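Local coordinates for protein tryparedoxin (Crithidia fasciculata, PDB 1O8X) that probably serves as a thioredoxin-like dithiol-disulfide oxidoreductase in the trypanosomatid response to oxidative stress, at residues 14-19 / 85-90; 24-29 / 62-67; 29-34 / 115-120. The protein carries 1 engineered substitution. All blocks are in the same frame, centred on the assembly; numbering follows the deposited sequence.

Interaction 1. Residues 14-19 / 85-90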
ATOM      1  N   LEU A  14     -12.015  -3.783   0.177  1.00 22.90           N
ATOM      2  CA  LEU A  14     -11.147  -2.619   0.024  1.00 20.80           C
ATOM      3  C   LEU A  14     -11.687  -1.758  -1.094  1.00 20.40           C
ATOM      4  O   LEU A  14     -12.352  -2.265  -2.005  1.00 20.38           O
ATOM      5  CB  LEU A  14      -9.714  -3.041  -0.312  1.00 20.12           C
ATOM      6  CG  LEU A  14      -8.985  -3.912   0.706  1.00 19.54           C
ATOM      7  CD1 LEU A  14      -7.693  -4.418   0.072  1.00 20.50           C
ATOM      8  CD2 LEU A  14      -8.701  -3.112   1.967  1.00 20.07           C
ATOM      9  N   ARG A  15     -11.411  -0.460  -1.032  1.00 19.79           N
ATOM     10  CA  ARG A  15     -11.847   0.465  -2.075  1.00 20.48           C
ATOM     11  C   ARG A  15     -11.028   0.277  -3.347  1.00 19.92           C
ATOM     12  O   ARG A  15      -9.816   0.068  -3.272  1.00 19.38           O
ATOM     13  CB  ARG A  15     -11.703   1.916  -1.606  1.00 20.57           C
ATOM     14  CG  ARG A  15     -12.409   2.280  -0.295  1.00 24.21           C
ATOM     15  CD  ARG A  15     -13.882   1.890  -0.224  1.00 28.03           C
ATOM     16  NE  ARG A  15     -14.662   2.479  -1.316  1.00 31.50           N
ATOM     17  CZ  ARG A  15     -15.991   2.442  -1.395  1.00 34.11           C
ATOM     18  NH1 ARG A  15     -16.707   1.843  -0.446  1.00 35.86           N
ATOM     19  NH2 ARG A  15     -16.612   3.003  -2.423  1.00 35.87           N
ATOM     20  N   ARG A  16     -11.689   0.362  -4.503  1.00 20.76           N
ATOM     21  CA  ARG A  16     -11.023   0.434  -5.803  1.00 21.76           C
ATOM     22  C   ARG A  16     -11.838   1.375  -6.676  1.00 22.53           C
ATOM     23  O   ARG A  16     -13.032   1.141  -6.907  1.00 23.84           O
ATOM     24  CB  ARG A  16     -10.901  -0.947  -6.469  1.00 22.57           C
ATOM     25  CG  ARG A  16     -10.144  -0.951  -7.810  1.00 24.39           C
ATOM     26  CD  ARG A  16     -10.189  -2.273  -8.577  1.00 28.14           C
ATOM     27  NE  ARG A  16     -11.561  -2.687  -8.880  1.00 31.04           N
ATOM     28  CZ  ARG A  16     -11.894  -3.806  -9.516  1.00 32.45           C
ATOM     29  NH1 ARG A  16     -10.961  -4.650  -9.938  1.00 33.89           N
ATOM     30  NH2 ARG A  16     -13.172  -4.087  -9.720  1.00 33.70           N
ATOM     31  N   GLY A  17     -11.208   2.451  -7.132  1.00 23.03           N
ATOM     32  CA  GLY A  17     -11.940   3.494  -7.841  1.00 24.19           C
ATOM     33  C   GLY A  17     -13.082   3.986  -6.965  1.00 25.27           C
ATOM     34  O   GLY A  17     -12.870   4.342  -5.812  1.00 25.56           O
ATOM     35  N   ASP A  18     -14.306   3.986  -7.490  1.00 26.52           N
ATOM     36  CA  ASP A  18     -15.446   4.385  -6.660  1.00 27.31           C
ATOM     37  C   ASP A  18     -16.287   3.210  -6.141  1.00 27.11           C
ATOM     38  O   ASP A  18     -17.399   3.401  -5.651  1.00 28.27           O
ATOM     39  CB  ASP A  18     -16.288   5.471  -7.343  1.00 28.24           C
ATOM     40  CG  ASP A  18     -15.684   6.852  -7.160  1.00 30.31           C
ATOM     41  OD1 ASP A  18     -15.949   7.502  -6.121  1.00 33.36           O
ATOM     42  OD2 ASP A  18     -14.896   7.352  -7.986  1.00 32.30           O
ATOM     43  N   GLY A  19     -15.731   2.003  -6.227  1.00 26.59           N
ATOM     44  CA  GLY A  19     -16.375   0.831  -5.675  1.00 25.79           C
ATOM     45  C   GLY A  19     -15.458   0.081  -4.731  1.00 25.71           C
ATOM     46  O   GLY A  19     -14.575   0.667  -4.097  1.00 24.99           O
ATOM     47  N   PRO A  85      -4.255   4.522  -8.749  1.00 15.30           N
ATOM     48  CA  PRO A  85      -4.867   3.445  -9.549  1.00 15.73           C
ATOM     49  C   PRO A  85      -5.160   2.131  -8.807  1.00 15.60           C
ATOM     50  O   PRO A  85      -5.737   1.212  -9.391  1.00 16.55           O
ATOM     51  CB  PRO A  85      -3.814   3.201 -10.633  1.00 16.25           C
ATOM     52  CG  PRO A  85      -2.509   3.429  -9.898  1.00 16.21           C
ATOM     53  CD  PRO A  85      -2.790   4.576  -8.947  1.00 15.25           C
ATOM     54  N   TRP A  86      -4.743   2.036  -7.545  1.00 14.65           N
ATOM     55  CA  TRP A  86      -4.746   0.779  -6.790  1.00 13.62           C
ATOM     56  C   TRP A  86      -5.871   0.756  -5.746  1.00 13.80           C
ATOM     57  O   TRP A  86      -6.942   1.343  -5.971  1.00 15.40           O
ATOM     58  CB  TRP A  86      -3.349   0.539  -6.179  1.00 13.32           C
ATOM     59  CG  TRP A  86      -2.757   1.769  -5.520  1.00 11.92           C
ATOM     60  CD1 TRP A  86      -3.254   2.435  -4.425  1.00 12.08           C
ATOM     61  CD2 TRP A  86      -1.606   2.496  -5.940  1.00 11.63           C
ATOM     62  NE1 TRP A  86      -2.461   3.516  -4.134  1.00 12.25           N
ATOM     63  CE2 TRP A  86      -1.444   3.584  -5.052  1.00 11.89           C
ATOM     64  CE3 TRP A  86      -0.667   2.326  -6.964  1.00 12.36           C
ATOM     65  CZ2 TRP A  86      -0.402   4.507  -5.188  1.00 12.34           C
ATOM     66  CZ3 TRP A  86       0.355   3.230  -7.093  1.00 12.61           C
ATOM     67  CH2 TRP A  86       0.484   4.315  -6.216  1.00 12.60           C
ATOM     68  N   LEU A  87      -5.658   0.052  -4.632  1.00 13.37           N
ATOM     69  CA  LEU A  87      -6.720  -0.136  -3.637  1.00 13.99           C
ATOM     70  C   LEU A  87      -6.502   0.740  -2.417  1.00 13.66           C
ATOM     71  O   LEU A  87      -5.426   1.310  -2.253  1.00 13.39           O
ATOM     72  CB  LEU A  87      -6.792  -1.601  -3.205  1.00 14.67           C
ATOM     73  CG  LEU A  87      -6.773  -2.653  -4.305  1.00 15.67           C
ATOM     74  CD1 LEU A  87      -6.887  -4.049  -3.707  1.00 16.63           C
ATOM     75  CD2 LEU A  87      -7.881  -2.404  -5.295  1.00 17.75           C
ATOM     76  N   ALA A  88      -7.509   0.817  -1.549  1.00 14.59           N
ATOM     77  CA  ALA A  88      -7.380   1.541  -0.290  1.00 15.31           C
ATOM     78  C   ALA A  88      -8.163   0.891   0.824  1.00 16.47           C
ATOM     79  O   ALA A  88      -9.255   0.358   0.601  1.00 17.06           O
ATOM     80  CB  ALA A  88      -7.843   2.988  -0.447  1.00 16.12           C
ATOM     81  N   VAL A  89      -7.610   0.949   2.029  1.00 16.60           N
ATOM     82  CA  VAL A  89      -8.405   0.642   3.226  1.00 17.75           C
ATOM     83  C   VAL A  89      -9.447   1.749   3.328  1.00 19.28           C
ATOM     84  O   VAL A  89      -9.107   2.925   3.220  1.00 18.46           O
ATOM     85  CB  VAL A  89      -7.541   0.608   4.512  1.00 17.68           C
ATOM     86  CG1 VAL A  89      -8.418   0.359   5.745  1.00 18.24           C
ATOM     87  CG2 VAL A  89      -6.450  -0.458   4.403  1.00 17.88           C
ATOM     88  N   PRO A  90     -10.722   1.397   3.508  1.00 20.66           N
ATOM     89  CA  PRO A  90     -11.748   2.435   3.583  1.00 21.95           C
ATOM     90  C   PRO A  90     -11.477   3.407   4.726  1.00 22.41           C
ATOM     91  O   PRO A  90     -10.961   2.991   5.766  1.00 22.82           O
ATOM     92  CB  PRO A  90     -13.041   1.641   3.825  1.00 22.19           C
ATOM     93  CG  PRO A  90     -12.757   0.274   3.282  1.00 21.60           C
ATOM     94  CD  PRO A  90     -11.300   0.045   3.613  1.00 21.10           C
TER
HETATM   95  O   HOH W   1      -8.429   3.003  -7.482  1.00 20.35           O

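Interaction 2. Residues 24-29 / 62-67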
ATOM      1  N   LYS A  24     -10.284 -11.175  -0.463  1.00 24.98           N
ATOM      2  CA  LYS A  24     -10.017 -12.499  -1.036  1.00 25.15           C
ATOM      3  C   LYS A  24      -9.399 -12.467  -2.437  1.00 23.77           C
ATOM      4  O   LYS A  24      -8.703 -13.403  -2.825  1.00 23.97           O
ATOM      5  CB  LYS A  24     -11.310 -13.336  -1.087  1.00 26.27           C
ATOM      6  CG  LYS A  24     -11.761 -13.895   0.247  1.00 30.26           C
ATOM      7  CD  LYS A  24     -12.929 -14.863   0.075  1.00 35.06           C
ATOM      8  CE  LYS A  24     -13.516 -15.271   1.429  1.00 38.53           C
ATOM      9  NZ  LYS A  24     -12.752 -16.392   2.063  1.00 40.81           N
ATOM     10  N   SER A  25      -9.656 -11.402  -3.196  1.00 22.64           N
ATOM     11  CA  SER A  25      -9.138 -11.279  -4.556  1.00 21.82           C
ATOM     12  C   SER A  25      -7.613 -11.098  -4.587  1.00 20.74           C
ATOM     13  O   SER A  25      -7.005 -11.142  -5.657  1.00 20.86           O
ATOM     14  CB  SER A  25      -9.820 -10.113  -5.297  1.00 22.44           C
ATOM     15  OG  SER A  25      -9.414  -8.862  -4.774  1.00 22.91           O
ATOM     16  N   LEU A  26      -7.001 -10.881  -3.419  1.00 19.40           N
ATOM     17  CA  LEU A  26      -5.552 -10.709  -3.332  1.00 18.48           C
ATOM     18  C   LEU A  26      -4.782 -12.032  -3.192  1.00 17.39           C
ATOM     19  O   LEU A  26      -3.564 -12.033  -3.097  1.00 16.36           O
ATOM     20  CB  LEU A  26      -5.232  -9.778  -2.163  1.00 18.72           C
ATOM     21  CG  LEU A  26      -5.812  -8.359  -2.288  1.00 21.07           C
ATOM     22  CD1 LEU A  26      -5.346  -7.443  -1.172  1.00 23.48           C
ATOM     23  CD2 LEU A  26      -5.507  -7.747  -3.643  1.00 24.47           C
ATOM     24  N   ALA A  27      -5.491 -13.163  -3.196  1.00 17.14           N
ATOM     25  CA  ALA A  27      -4.857 -14.475  -3.048  1.00 17.02           C
ATOM     26  C   ALA A  27      -3.636 -14.661  -3.947  1.00 16.28           C
ATOM     27  O   ALA A  27      -3.693 -14.426  -5.156  1.00 16.33           O
ATOM     28  CB  ALA A  27      -5.885 -15.567  -3.338  1.00 17.95           C
ATOM     29  N   GLY A  28      -2.529 -15.087  -3.345  1.00 15.08           N
ATOM     30  CA  GLY A  28      -1.324 -15.377  -4.093  1.00 14.71           C
ATOM     31  C   GLY A  28      -0.454 -14.179  -4.429  1.00 14.28           C
ATOM     32  O   GLY A  28       0.655 -14.369  -4.898  1.00 14.67           O
ATOM     33  N   LYS A  29      -0.936 -12.960  -4.166  1.00 13.69           N
ATOM     34  CA  LYS A  29      -0.183 -11.740  -4.514  1.00 13.49           C
ATOM     35  C   LYS A  29       0.772 -11.302  -3.422  1.00 12.99           C
ATOM     36  O   LYS A  29       0.603 -11.671  -2.257  1.00 13.25           O
ATOM     37  CB  LYS A  29      -1.146 -10.588  -4.812  1.00 14.61           C
ATOM     38  CG  LYS A  29      -1.983 -10.865  -6.071  1.00 15.86           C
ATOM     39  CD  LYS A  29      -2.643  -9.635  -6.636  1.00 17.72           C
ATOM     40  CE  LYS A  29      -3.542 -10.018  -7.814  1.00 21.24           C
ATOM     41  NZ  LYS A  29      -4.066  -8.836  -8.567  1.00 24.53           N
ATOM     42  N   ASN A  62       3.009  -9.647 -10.201  1.00 15.81           N
ATOM     43  CA  ASN A  62       1.945 -10.158  -9.333  1.00 15.73           C
ATOM     44  C   ASN A  62       1.875  -9.503  -7.949  1.00 14.25           C
ATOM     45  O   ASN A  62       2.020 -10.148  -6.904  1.00 14.60           O
ATOM     46  CB  ASN A  62       2.003 -11.683  -9.213  1.00 17.20           C
ATOM     47  CG  ASN A  62       0.694 -12.269  -8.696  1.00 19.06           C
ATOM     48  OD1 ASN A  62       0.699 -13.200  -7.905  1.00 23.54           O
ATOM     49  ND2 ASN A  62      -0.436 -11.727  -9.156  1.00 21.42           N
ATOM     50  N   PHE A  63       1.637  -8.203  -7.950  1.00 13.53           N
ATOM     51  CA  PHE A  63       1.470  -7.504  -6.696  1.00 12.65           C
ATOM     52  C   PHE A  63       0.301  -6.528  -6.770  1.00 12.58           C
ATOM     53  O   PHE A  63      -0.196  -6.182  -7.855  1.00 13.30           O
ATOM     54  CB  PHE A  63       2.772  -6.807  -6.247  1.00 12.49           C
ATOM     55  CG  PHE A  63       3.226  -5.677  -7.146  1.00 11.39           C
ATOM     56  CD1 PHE A  63       2.741  -4.387  -6.964  1.00 12.64           C
ATOM     57  CD2 PHE A  63       4.170  -5.897  -8.140  1.00 12.08           C
ATOM     58  CE1 PHE A  63       3.173  -3.350  -7.787  1.00 13.49           C
ATOM     59  CE2 PHE A  63       4.618  -4.861  -8.951  1.00 12.44           C
ATOM     60  CZ  PHE A  63       4.116  -3.582  -8.774  1.00 13.23           C
ATOM     61  N   GLU A  64      -0.107  -6.076  -5.596  1.00 12.12           N
ATOM     62  CA  GLU A  64      -1.125  -5.050  -5.453  1.00 11.78           C
ATOM     63  C   GLU A  64      -0.639  -4.026  -4.453  1.00 11.50           C
ATOM     64  O   GLU A  64       0.222  -4.339  -3.632  1.00 12.11           O
ATOM     65  CB  GLU A  64      -2.432  -5.701  -4.968  1.00 13.23           C
ATOM     66  CG  GLU A  64      -3.649  -4.784  -4.952  1.00 14.73           C
ATOM     67  CD  GLU A  64      -3.884  -4.087  -6.282  1.00 15.54           C
ATOM     68  OE1 GLU A  64      -3.327  -2.986  -6.502  1.00 14.98           O
ATOM     69  OE2 GLU A  64      -4.617  -4.653  -7.113  1.00 19.55           O
ATOM     70  N   VAL A  65      -1.176  -2.810  -4.540  1.00 11.69           N
ATOM     71  CA  VAL A  65      -0.880  -1.730  -3.596  1.00 11.51           C
ATOM     72  C   VAL A  65      -2.172  -1.382  -2.857  1.00 11.76           C
ATOM     73  O   VAL A  65      -3.226  -1.209  -3.481  1.00 12.68           O
ATOM     74  CB  VAL A  65      -0.271  -0.485  -4.299  1.00 11.20           C
ATOM     75  CG1 VAL A  65      -0.081   0.648  -3.298  1.00 12.13           C
ATOM     76  CG2 VAL A  65       1.051  -0.831  -4.938  1.00 11.43           C
ATOM     77  N   VAL A  66      -2.091  -1.289  -1.531  1.00 12.31           N
ATOM     78  CA  VAL A  66      -3.212  -0.912  -0.690  1.00 12.22           C
ATOM     79  C   VAL A  66      -2.837   0.366   0.053  1.00 12.07           C
ATOM     80  O   VAL A  66      -1.961   0.362   0.919  1.00 11.77           O
ATOM     81  CB  VAL A  66      -3.568  -2.029   0.304  1.00 12.14           C
ATOM     82  CG1 VAL A  66      -4.715  -1.605   1.211  1.00 14.40           C
ATOM     83  CG2 VAL A  66      -3.926  -3.312  -0.447  1.00 13.27           C
ATOM     84  N   PHE A  67      -3.481   1.470  -0.308  1.00 11.91           N
ATOM     85  CA  PHE A  67      -3.264   2.747   0.360  1.00 12.29           C
ATOM     86  C   PHE A  67      -3.813   2.723   1.786  1.00 12.60           C
ATOM     87  O   PHE A  67      -4.996   2.407   2.002  1.00 14.15           O
ATOM     88  CB  PHE A  67      -3.923   3.855  -0.473  1.00 13.03           C
ATOM     89  CG  PHE A  67      -3.878   5.234   0.156  1.00 13.18           C
ATOM     90  CD1 PHE A  67      -2.725   5.722   0.766  1.00 13.85           C
ATOM     91  CD2 PHE A  67      -4.998   6.060   0.088  1.00 15.71           C
ATOM     92  CE1 PHE A  67      -2.713   7.003   1.319  1.00 14.89           C
ATOM     93  CE2 PHE A  67      -4.982   7.324   0.647  1.00 16.36           C
ATOM     94  CZ  PHE A  67      -3.834   7.795   1.260  1.00 15.54           C
TER
HETATM   95  O   HOH W   2      -5.465  -7.252  -6.697  1.00 26.60           O

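Interaction 3. Residues 29-34 / 115-120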
ATOM      1  N   LYS A  29      -0.936 -12.960  -4.166  1.00 13.69           N
ATOM      2  CA  LYS A  29      -0.183 -11.740  -4.514  1.00 13.49           C
ATOM      3  C   LYS A  29       0.772 -11.302  -3.422  1.00 12.99           C
ATOM      4  O   LYS A  29       0.603 -11.671  -2.257  1.00 13.25           O
ATOM      5  CB  LYS A  29      -1.146 -10.588  -4.812  1.00 14.61           C
ATOM      6  CG  LYS A  29      -1.983 -10.865  -6.071  1.00 15.86           C
ATOM      7  CD  LYS A  29      -2.643  -9.635  -6.636  1.00 17.72           C
ATOM      8  CE  LYS A  29      -3.542 -10.018  -7.814  1.00 21.24           C
ATOM      9  NZ  LYS A  29      -4.066  -8.836  -8.567  1.00 24.53           N
ATOM     10  N   LEU A  30       1.778 -10.527  -3.821  1.00 12.67           N
ATOM     11  CA  LEU A  30       2.496  -9.679  -2.875  1.00 12.28           C
ATOM     12  C   LEU A  30       1.645  -8.429  -2.687  1.00 11.88           C
ATOM     13  O   LEU A  30       1.150  -7.863  -3.665  1.00 12.83           O
ATOM     14  CB  LEU A  30       3.861  -9.316  -3.445  1.00 13.44           C
ATOM     15  CG  LEU A  30       4.692  -8.324  -2.622  1.00 16.02           C
ATOM     16  CD1 LEU A  30       5.107  -8.830  -1.262  1.00 17.40           C
ATOM     17  CD2 LEU A  30       5.908  -7.927  -3.438  1.00 19.30           C
ATOM     18  N   VAL A  31       1.467  -8.003  -1.440  1.00 11.48           N
ATOM     19  CA  VAL A  31       0.639  -6.843  -1.148  1.00 12.17           C
ATOM     20  C   VAL A  31       1.499  -5.776  -0.516  1.00 11.46           C
ATOM     21  O   VAL A  31       2.113  -6.014   0.522  1.00 11.82           O
ATOM     22  CB  VAL A  31      -0.530  -7.212  -0.203  1.00 12.74           C
ATOM     23  CG1 VAL A  31      -1.319  -5.973   0.176  1.00 14.92           C
ATOM     24  CG2 VAL A  31      -1.441  -8.226  -0.894  1.00 14.34           C
ATOM     25  N   PHE A  32       1.542  -4.604  -1.139  1.00 10.81           N
ATOM     26  CA  PHE A  32       2.261  -3.481  -0.560  1.00 11.08           C
ATOM     27  C   PHE A  32       1.288  -2.552   0.136  1.00 11.44           C
ATOM     28  O   PHE A  32       0.381  -1.994  -0.505  1.00 13.62           O
ATOM     29  CB  PHE A  32       2.952  -2.667  -1.652  1.00 12.24           C
ATOM     30  CG  PHE A  32       4.154  -3.313  -2.251  1.00 12.34           C
ATOM     31  CD1 PHE A  32       4.062  -3.852  -3.528  1.00 16.48           C
ATOM     32  CD2 PHE A  32       5.390  -3.325  -1.589  1.00 13.00           C
ATOM     33  CE1 PHE A  32       5.153  -4.435  -4.138  1.00 17.11           C
ATOM     34  CE2 PHE A  32       6.502  -3.916  -2.181  1.00 14.05           C
ATOM     35  CZ  PHE A  32       6.392  -4.462  -3.467  1.00 17.32           C
ATOM     36  N   PHE A  33       1.488  -2.335   1.426  1.00 10.72           N
ATOM     37  CA  PHE A  33       0.790  -1.286   2.165  1.00 11.23           C
ATOM     38  C   PHE A  33       1.522   0.024   1.944  1.00 10.34           C
ATOM     39  O   PHE A  33       2.720   0.131   2.243  1.00 11.07           O
ATOM     40  CB  PHE A  33       0.763  -1.629   3.652  1.00 11.94           C
ATOM     41  CG  PHE A  33       0.033  -2.896   3.957  1.00 13.01           C
ATOM     42  CD1 PHE A  33       0.694  -3.961   4.554  1.00 16.13           C
ATOM     43  CD2 PHE A  33      -1.324  -3.018   3.658  1.00 14.01           C
ATOM     44  CE1 PHE A  33       0.011  -5.148   4.860  1.00 17.05           C
ATOM     45  CE2 PHE A  33      -2.014  -4.193   3.945  1.00 15.50           C
ATOM     46  CZ  PHE A  33      -1.338  -5.259   4.557  1.00 17.09           C
ATOM     47  N   TYR A  34       0.814   0.997   1.379  1.00 10.16           N
ATOM     48  CA  TYR A  34       1.385   2.309   1.073  1.00 10.30           C
ATOM     49  C   TYR A  34       0.851   3.317   2.066  1.00 10.07           C
ATOM     50  O   TYR A  34      -0.316   3.689   2.019  1.00 11.52           O
ATOM     51  CB  TYR A  34       1.034   2.727  -0.359  1.00 10.44           C
ATOM     52  CG  TYR A  34       1.614   4.078  -0.744  1.00 10.40           C
ATOM     53  CD1 TYR A  34       2.913   4.436  -0.368  1.00 11.37           C
ATOM     54  CD2 TYR A  34       0.867   4.998  -1.490  1.00 11.66           C
ATOM     55  CE1 TYR A  34       3.454   5.669  -0.727  1.00 12.47           C
ATOM     56  CE2 TYR A  34       1.413   6.245  -1.856  1.00 12.27           C
ATOM     57  CZ  TYR A  34       2.712   6.554  -1.479  1.00 11.88           C
ATOM     58  OH  TYR A  34       3.304   7.760  -1.812  1.00 14.65           O
ATOM     59  N   VAL A 115       4.045  -7.448   1.981  1.00 12.42           N
ATOM     60  CA  VAL A 115       3.785  -8.706   2.666  1.00 12.90           C
ATOM     61  C   VAL A 115       3.231  -9.735   1.688  1.00 13.04           C
ATOM     62  O   VAL A 115       2.560  -9.382   0.712  1.00 14.49           O
ATOM     63  CB  VAL A 115       2.831  -8.520   3.889  1.00 13.68           C
ATOM     64  CG1 VAL A 115       3.332  -7.411   4.822  1.00 14.16           C
ATOM     65  CG2 VAL A 115       1.410  -8.237   3.459  1.00 14.46           C
ATOM     66  N   ASP A 116       3.491 -11.004   1.946  1.00 12.92           N
ATOM     67  CA  ASP A 116       2.899 -12.058   1.140  1.00 13.69           C
ATOM     68  C   ASP A 116       1.448 -12.243   1.588  1.00 14.29           C
ATOM     69  O   ASP A 116       1.194 -12.490   2.770  1.00 15.31           O
ATOM     70  CB  ASP A 116       3.704 -13.333   1.347  1.00 14.19           C
ATOM     71  CG  ASP A 116       3.137 -14.488   0.616  1.00 15.25           C
ATOM     72  OD1 ASP A 116       3.090 -14.437  -0.628  1.00 16.67           O
ATOM     73  OD2 ASP A 116       2.695 -15.473   1.226  1.00 16.98           O
ATOM     74  N   ALA A 117       0.490 -12.130   0.668  1.00 14.48           N
ATOM     75  CA  ALA A 117      -0.931 -12.278   1.040  1.00 15.65           C
ATOM     76  C   ALA A 117      -1.267 -13.606   1.699  1.00 15.64           C
ATOM     77  O   ALA A 117      -1.989 -13.630   2.681  1.00 17.58           O
ATOM     78  CB  ALA A 117      -1.846 -12.080  -0.157  1.00 16.20           C
ATOM     79  N   ASP A 118      -0.742 -14.704   1.166  1.00 15.41           N
ATOM     80  CA  ASP A 118      -1.171 -16.025   1.631  1.00 15.96           C
ATOM     81  C   ASP A 118      -0.610 -16.371   3.011  1.00 16.53           C
ATOM     82  O   ASP A 118      -1.311 -16.919   3.837  1.00 18.50           O
ATOM     83  CB  ASP A 118      -0.757 -17.095   0.630  1.00 16.45           C
ATOM     84  CG  ASP A 118      -1.540 -17.039  -0.661  1.00 16.61           C
ATOM     85  OD1 ASP A 118      -2.581 -16.348  -0.753  1.00 17.31           O
ATOM     86  OD2 ASP A 118      -1.148 -17.682  -1.641  1.00 15.78           O
ATOM     87  N   SER A 119       0.655 -16.052   3.258  1.00 16.31           N
ATOM     88  CA  SER A 119       1.304 -16.421   4.515  1.00 17.05           C
ATOM     89  C   SER A 119       1.237 -15.292   5.537  1.00 17.68           C
ATOM     90  O   SER A 119       1.310 -15.548   6.747  1.00 18.72           O
ATOM     91  CB  SER A 119       2.757 -16.799   4.258  1.00 16.77           C
ATOM     92  OG  SER A 119       3.481 -15.654   3.840  1.00 16.26           O
ATOM     93  N   GLY A 120       1.109 -14.049   5.051  1.00 17.33           N
ATOM     94  CA  GLY A 120       1.211 -12.868   5.892  1.00 18.15           C
ATOM     95  C   GLY A 120       2.654 -12.474   6.157  1.00 17.42           C
ATOM     96  O   GLY A 120       2.923 -11.480   6.858  1.00 19.33           O
TER
HETATM   97  O   HOH W   3       0.397 -14.556  -1.510  1.00 14.88           O

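Interaction 1. Residues 14-19 / 85-90
Arg15 and Ala88 form an antiparallel hydrogen-bonded pair that joins the N-terminal beta hairpin of this thioredoxin fold to the short strand 87-88. Arg15 N donates to Ala88 O over 2.8 Å, in the carbonyl plane, whereas the return bond from Ala88 N to Arg15 O is 3.0 Å long and comes from a donor tilted 21° from the plane of the Arg15 carbonyl. Arg15 O is also approached by Leu87 CA, a CA-H...O contact.

On the face that carries Leu87 and Arg16, Leu87 CD2 lies against the aliphatic part of Arg16, 3.6 Å from Arg16 CB, the two side chains side by side and pointing the same way. Leu87 CD1 instead meets Leu14 CD1, the two leucines crossing at about a right angle. On the Ala88 side, Arg15 CG sits beside Pro90 CA, and the bend at chi2 (-51°) brings Arg15 CD alongside the Pro90 ring, 4.0 Å from Pro90 CG; a second bend, at chi3, turns the chain end away from Pro90.

Further out, Arg15 ends in a salt bridge with Glu20, beyond the type II' turn from Arg16 to Gly19, while Phe77 and Phe81 of helix 74-81 pack on the Ala88 side. The turn and the loop before strand 87-88 are bridged by a water, which accepts from Gly17 N at 2.9 Å and lies 2.7 Å from Trp86 O, to which it probably donates.

Interaction 2. Residues 24-29 / 62-67
Leu26 and Glu64 make the tight part of this contact, where the loop leading into strand 30-36 folds over one face of the central thioredoxin-fold sheet. Leu26 CD2 presses on the aliphatic base of the glutamate, 3.7 Å from Glu64 CG, and the two side chains cross at about a right angle. The other branch reaches along the strand, with Leu26 CD1 4.4 Å from Val66 CG2. Leu87 of the next strand, which also touches Leu26, and Leu4 extend this apolar cluster.

Toward solvent the packing gives way to polar groups and water. A type II turn from Leu26 to Lys29, closed by Lys29 N bonding to Leu26 O, brings the lysine beside the start of strand 63-69. Its chain runs extended beyond CG across the side chain of Asn62 and points the ammonium group toward the carboxylate of Glu64. Lys29 NZ and Glu64 OE2 remain 4.5 Å apart, too far for a salt bridge, and a single water spans them: it accepts from Lys29 NZ at 2.8 Å and donates to Glu64 OE2 at 2.8 Å.

Glu64 bends at chi2 (53°), turning its carboxylate toward the backbone of the next residue. There Glu64 OE1 accepts from Val65 N at 2.9 Å, on the anti side and somewhat out of the carboxylate plane, and from the hydroxyl of Tyr54 in helix 41-57. With both oxygens engaged and a lysine nearby, the buried carboxylate is probably stabilised in its ionised form, with the lysine acting through water rather than by direct pairing.

Interaction 3. Residues 29-34 / 115-120
Val31 and Val115 are joined by two nearly straight backbone bonds, each 2.8 Å long: Val31 N to Val115 O, and Val115 N to Val31 O. Two residues on from Val115 and two before Val31, Ala117 N donates to Lys29 O at 3.0 Å, almost in line with the carbonyl. That carbonyl has a second donor, a water that also donates to Asp116 OD1 and accepts from Asp118 N, tying the strand start to the turn opposite.

The other carboxylate oxygen of Asp116 is gripped twice. Ser119 OG donates to the anti lone pair of Asp116 OD2 at 2.7 Å, while Ser119 N comes from above the carboxylate plane; the bond to this backbone N three residues on makes an Asx motif that holds the turn. Gly120 N closes the same turn by donating to Asp116 O at 2.8 Å. Asp118 OD1 accepts from Gly28 N, a further link back to the loop before Lys29.

Apolar groups flank these bonds. Val115 CG2 lies 3.7 Å from Phe33 CE1, and Val31 CG2 touches Ala117 CB at 3.9 Å. The arrangement is that of a thioredoxin-fold core, in which the central strand 30-36 pairs antiparallel with 111-116, the first strand of the C-terminal hairpin.

All three contacts belong to one mixed sheet, crossed from its N-terminal hairpin toward its C-terminal one. Interaction 1 joins strands 13-16 and 87-88, and interaction 3 joins 30-36 and 111-116; strand 63-69, which carries one side of interaction 2, runs between them. The centres of interactions 1 and 2 are about 12 Å apart, those of 2 and 3 about 6 Å, and those of 1 and 3 about 16 Å. Lys29 is shared by interactions 2 and 3. Along the chain, interaction 2 falls wholly between the two segments of interaction 1, whereas interaction 3 alternates with both, so sequence-distant parts are interlocked in a single thioredoxin-like domain.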